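Local coordinates for protein packaging enzyme P4 (Pseudomonas phage phi6, PDB 4BLO) that hydrolyses nucleoside triphosphates as the hexameric RecA-like packaging motor of the phage, probably driving RNA into the viral procapsid, at residues L[9-21]-L[38-50]. Residues are numbered along the deposited sequence; the frame is centred on the assembly and turned at random.
Sequences HIDRVGIAADLLD and TVVIKTYIAAVME
Helices 9-21 and 38-50 run antiparallel, their axes 9.8 Å apart at an angle of 172°, and Val13 faces Ile45 while Leu20 faces Thr38. They make a helix pair near the N-terminus, joined by a connection that includes the small two-stranded sheet of 26-27 and 34-35, and packed on helix 167-179 of the RecA-like P-loop core.

Leu20 is the knob of a knobs-into-holes contact, set among Thr38, Ile41, Lys42 and Ile45. Leu20 CD1 lies 3.8 Å from Lys42 CG and also touches Ile41 CG2, while CD2 meets Ile41 CD1. Ile175 of helix 167-179 also touches this leucine.

Farther along, Val13 spreads its branches over two partners, CG1 meeting CG2 of Ile45 and CG2 meeting both CG and CE of Met49. Bends at chi2 (-47°) and chi3 (-78°) curl Met49 so that its methyl CE lies 3.6 Å from Ile10 CG1.

Polar contacts gather where 9-21 ends and 38-50 begins. Thr38 OG1 donates to Leu20 O over 3.3 Å, arriving from above the carbonyl plane. Beside it, Lys42 carries its aliphatic chain past Ala17, with CD 4.1 Å from Ala17 CB, and forms a salt bridge with Asp21: NZ lies 3.0 Å from OD1, on the syn lone pair, and makes a weak bond to OD2.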
loop_
_atom_site.group_PDB
_atom_site.type_symbol
_atom_site.label_atom_id
_atom_site.label_comp_id
_atom_site.label_asym_id
_atom_site.label_seq_id
_atom_site.Cartn_x
_atom_site.Cartn_y
_atom_site.Cartn_z
ATOM N N HIS L 9 23.617 -35.730 26.535
ATOM C CA HIS L 9 22.349 -35.003 26.447
ATOM C C HIS L 9 21.724 -34.859 27.837
ATOM O O HIS L 9 21.314 -33.754 28.200
ATOM C CB HIS L 9 21.371 -35.712 25.483
ATOM C CG HIS L 9 21.855 -35.810 24.067
ATOM N ND1 HIS L 9 22.149 -34.684 23.326
ATOM C CD2 HIS L 9 22.033 -36.898 23.286
ATOM C CE1 HIS L 9 22.525 -35.122 22.135
ATOM N NE2 HIS L 9 22.473 -36.447 22.065
ATOM N N ILE L 10 21.699 -35.965 28.628
ATOM C CA ILE L 10 21.151 -36.014 29.993
ATOM C C ILE L 10 21.902 -35.024 30.913
ATOM O O ILE L 10 21.257 -34.323 31.695
ATOM C CB ILE L 10 21.160 -37.458 30.576
ATOM C CG1 ILE L 10 20.547 -38.480 29.576
ATOM C CG2 ILE L 10 20.438 -37.508 31.938
ATOM C CD1 ILE L 10 20.966 -39.915 29.765
ATOM N N ASP L 11 23.243 -34.942 30.779
ATOM C CA ASP L 11 24.106 -34.053 31.561
ATOM C C ASP L 11 23.902 -32.562 31.223
ATOM O O ASP L 11 24.226 -31.705 32.047
ATOM C CB ASP L 11 25.581 -34.437 31.355
ATOM C CG ASP L 11 25.962 -35.807 31.894
ATOM O OD1 ASP L 11 25.381 -36.226 32.923
ATOM O OD2 ASP L 11 26.852 -36.453 31.298
ATOM N N ARG L 12 23.347 -32.268 30.033
ATOM C CA ARG L 12 23.097 -30.907 29.543
ATOM C C ARG L 12 21.766 -30.319 30.028
ATOM O O ARG L 12 21.584 -29.105 29.929
ATOM C CB ARG L 12 23.107 -30.884 27.996
ATOM C CG ARG L 12 24.484 -31.011 27.349
ATOM C CD ARG L 12 25.313 -29.734 27.385
ATOM N NE ARG L 12 24.621 -28.615 26.758
ATOM C CZ ARG L 12 25.181 -27.447 26.505
ATOM N NH1 ARG L 12 26.461 -27.245 26.785
ATOM N NH2 ARG L 12 24.476 -26.479 25.947
ATOM N N VAL L 13 20.831 -31.176 30.508
ATOM C CA VAL L 13 19.472 -30.800 30.938
ATOM C C VAL L 13 19.497 -29.605 31.946
ATOM O O VAL L 13 18.800 -28.613 31.711
ATOM C CB VAL L 13 18.660 -32.024 31.469
ATOM C CG1 VAL L 13 17.284 -31.614 31.991
ATOM C CG2 VAL L 13 18.498 -33.078 30.386
ATOM N N GLY L 14 20.311 -29.695 33.001
ATOM C CA GLY L 14 20.440 -28.646 34.009
ATOM C C GLY L 14 20.973 -27.359 33.413
ATOM O O GLY L 14 20.344 -26.300 33.544
ATOM N N ILE L 15 22.112 -27.471 32.683
ATOM C CA ILE L 15 22.796 -26.388 31.946
ATOM C C ILE L 15 21.790 -25.631 31.056
ATOM O O ILE L 15 21.775 -24.400 31.054
ATOM C CB ILE L 15 23.981 -26.977 31.120
ATOM C CG1 ILE L 15 25.124 -27.392 32.069
ATOM C CG2 ILE L 15 24.440 -26.035 29.986
ATOM C CD1 ILE L 15 26.329 -28.012 31.434
ATOM N N ALA L 16 20.954 -26.380 30.323
ATOM C CA ALA L 16 19.938 -25.849 29.425
ATOM C C ALA L 16 18.906 -25.028 30.201
ATOM O O ALA L 16 18.586 -23.911 29.781
ATOM C CB ALA L 16 19.263 -26.990 28.672
ATOM N N ALA L 17 18.441 -25.559 31.365
ATOM C CA ALA L 17 17.452 -24.898 32.224
ATOM C C ALA L 17 17.989 -23.593 32.755
ATOM O O ALA L 17 17.253 -22.612 32.818
ATOM C CB ALA L 17 17.049 -25.802 33.374
ATOM N N ASP L 18 19.284 -23.572 33.102
ATOM C CA ASP L 18 19.948 -22.377 33.602
ATOM C C ASP L 18 20.058 -21.344 32.511
ATOM O O ASP L 18 19.654 -20.208 32.748
ATOM C CB ASP L 18 21.325 -22.713 34.179
ATOM C CG ASP L 18 21.210 -23.436 35.495
ATOM O OD1 ASP L 18 20.851 -22.784 36.497
ATOM O OD2 ASP L 18 21.492 -24.656 35.528
ATOM N N LEU L 19 20.536 -21.748 31.302
ATOM C CA LEU L 19 20.682 -20.854 30.152
ATOM C C LEU L 19 19.373 -20.134 29.847
ATOM O O LEU L 19 19.383 -18.928 29.585
ATOM C CB LEU L 19 21.150 -21.618 28.904
ATOM C CG LEU L 19 22.611 -22.078 28.847
ATOM C CD1 LEU L 19 22.772 -23.218 27.868
ATOM C CD2 LEU L 19 23.556 -20.929 28.473
ATOM N N LEU L 20 18.253 -20.873 29.917
ATOM C CA LEU L 20 16.913 -20.362 29.650
ATOM C C LEU L 20 16.448 -19.362 30.726
ATOM O O LEU L 20 15.898 -18.310 30.377
ATOM C CB LEU L 20 15.912 -21.526 29.512
ATOM C CG LEU L 20 16.016 -22.373 28.238
ATOM C CD1 LEU L 20 15.398 -23.724 28.434
ATOM C CD2 LEU L 20 15.374 -21.682 27.045
ATOM N N ASP L 21 16.698 -19.671 32.015
ATOM C CA ASP L 21 16.306 -18.827 33.149
ATOM C C ASP L 21 17.190 -17.591 33.299
ATOM O O ASP L 21 16.706 -16.549 33.742
ATOM C CB ASP L 21 16.348 -19.642 34.456
ATOM C CG ASP L 21 15.312 -20.748 34.561
ATOM O OD1 ASP L 21 14.598 -20.997 33.564
ATOM O OD2 ASP L 21 15.228 -21.375 35.637
ATOM N N THR L 38 10.044 -19.170 28.352
ATOM C CA THR L 38 11.148 -20.091 28.574
ATOM C C THR L 38 10.640 -21.407 29.201
ATOM O O THR L 38 11.114 -22.476 28.810
ATOM C CB THR L 38 12.189 -19.330 29.427
ATOM O OG1 THR L 38 13.217 -18.858 28.566
ATOM C CG2 THR L 38 12.775 -20.133 30.590
ATOM N N VAL L 39 9.668 -21.316 30.145
ATOM C CA VAL L 39 9.070 -22.423 30.911
ATOM C C VAL L 39 8.621 -23.558 29.979
ATOM O O VAL L 39 8.923 -24.721 30.245
ATOM C CB VAL L 39 7.897 -21.925 31.799
ATOM C CG1 VAL L 39 7.278 -23.059 32.609
ATOM C CG2 VAL L 39 8.350 -20.799 32.721
ATOM N N VAL L 40 7.936 -23.206 28.879
ATOM C CA VAL L 40 7.413 -24.132 27.868
ATOM C C VAL L 40 8.560 -25.004 27.300
ATOM O O VAL L 40 8.387 -26.223 27.206
ATOM C CB VAL L 40 6.644 -23.355 26.753
ATOM C CG1 VAL L 40 6.037 -24.295 25.718
ATOM C CG2 VAL L 40 5.556 -22.471 27.353
ATOM N N ILE L 41 9.731 -24.386 26.976
ATOM C CA ILE L 41 10.914 -25.078 26.428
ATOM C C ILE L 41 11.440 -26.073 27.476
ATOM O O ILE L 41 11.716 -27.231 27.132
ATOM C CB ILE L 41 12.015 -24.091 25.934
ATOM C CG1 ILE L 41 11.449 -23.073 24.909
ATOM C CG2 ILE L 41 13.192 -24.846 25.324
ATOM C CD1 ILE L 41 12.037 -21.715 24.995
ATOM N N LYS L 42 11.525 -25.635 28.756
ATOM C CA LYS L 42 11.966 -26.481 29.876
ATOM C C LYS L 42 11.038 -27.697 30.031
ATOM O O LYS L 42 11.516 -28.826 30.149
ATOM C CB LYS L 42 12.019 -25.688 31.194
ATOM C CG LYS L 42 13.089 -24.600 31.262
ATOM C CD LYS L 42 13.370 -24.131 32.697
ATOM C CE LYS L 42 12.255 -23.307 33.306
ATOM N NZ LYS L 42 12.587 -22.880 34.689
ATOM N N THR L 43 9.712 -27.450 29.981
ATOM C CA THR L 43 8.656 -28.458 30.089
ATOM C C THR L 43 8.795 -29.483 28.959
ATOM O O THR L 43 8.643 -30.684 29.202
ATOM C CB THR L 43 7.271 -27.781 30.094
ATOM O OG1 THR L 43 7.280 -26.689 31.022
ATOM C CG2 THR L 43 6.154 -28.749 30.461
ATOM N N TYR L 44 9.117 -29.006 27.735
ATOM C CA TYR L 44 9.330 -29.853 26.559
ATOM C C TYR L 44 10.538 -30.767 26.784
ATOM O O TYR L 44 10.411 -31.966 26.560
ATOM C CB TYR L 44 9.515 -29.003 25.291
ATOM C CG TYR L 44 9.796 -29.809 24.040
ATOM C CD1 TYR L 44 8.776 -30.490 23.380
ATOM C CD2 TYR L 44 11.072 -29.843 23.481
ATOM C CE1 TYR L 44 9.030 -31.235 22.228
ATOM C CE2 TYR L 44 11.337 -30.577 22.322
ATOM C CZ TYR L 44 10.313 -31.275 21.699
ATOM O OH TYR L 44 10.563 -31.995 20.552
ATOM N N ILE L 45 11.683 -30.210 27.261
ATOM C CA ILE L 45 12.917 -30.964 27.536
ATOM C C ILE L 45 12.610 -32.112 28.522
ATOM O O ILE L 45 12.945 -33.263 28.227
ATOM C CB ILE L 45 14.072 -30.041 28.037
ATOM C CG1 ILE L 45 14.541 -29.087 26.915
ATOM C CG2 ILE L 45 15.258 -30.865 28.585
ATOM C CD1 ILE L 45 15.262 -27.827 27.385
ATOM N N ALA L 46 11.916 -31.800 29.644
ATOM C CA ALA L 46 11.504 -32.762 30.675
ATOM C C ALA L 46 10.641 -33.904 30.094
ATOM O O ALA L 46 10.855 -35.066 30.436
ATOM C CB ALA L 46 10.745 -32.043 31.776
ATOM N N ALA L 47 9.702 -33.568 29.191
ATOM C CA ALA L 47 8.812 -34.519 28.530
ATOM C C ALA L 47 9.585 -35.456 27.588
ATOM O O ALA L 47 9.281 -36.657 27.549
ATOM C CB ALA L 47 7.728 -33.777 27.760
ATOM N N VAL L 48 10.587 -34.910 26.849
ATOM C CA VAL L 48 11.437 -35.643 25.901
ATOM C C VAL L 48 12.308 -36.642 26.675
ATOM O O VAL L 48 12.351 -37.822 26.303
ATOM C CB VAL L 48 12.285 -34.682 25.019
ATOM C CG1 VAL L 48 13.398 -35.419 24.275
ATOM C CG2 VAL L 48 11.401 -33.934 24.034
ATOM N N MET L 49 12.957 -36.174 27.765
ATOM C CA MET L 49 13.819 -37.002 28.609
ATOM C C MET L 49 13.037 -38.137 29.273
ATOM O O MET L 49 13.551 -39.257 29.351
ATOM C CB MET L 49 14.533 -36.154 29.683
ATOM C CG MET L 49 15.454 -35.054 29.128
ATOM S SD MET L 49 16.575 -35.552 27.801
ATOM C CE MET L 49 17.784 -36.358 28.720
ATOM N N GLU L 50 11.801 -37.846 29.744
ATOM C CA GLU L 50 10.942 -38.824 30.405
ATOM C C GLU L 50 10.551 -39.941 29.429
ATOM O O GLU L 50 10.560 -41.119 29.813
ATOM C CB GLU L 50 9.693 -38.152 30.991
ATOM C CG GLU L 50 9.097 -38.947 32.141
ATOM C CD GLU L 50 7.688 -38.562 32.537
ATOM O OE1 GLU L 50 7.470 -37.382 32.897
ATOM O OE2 GLU L 50 6.797 -39.440 32.486
#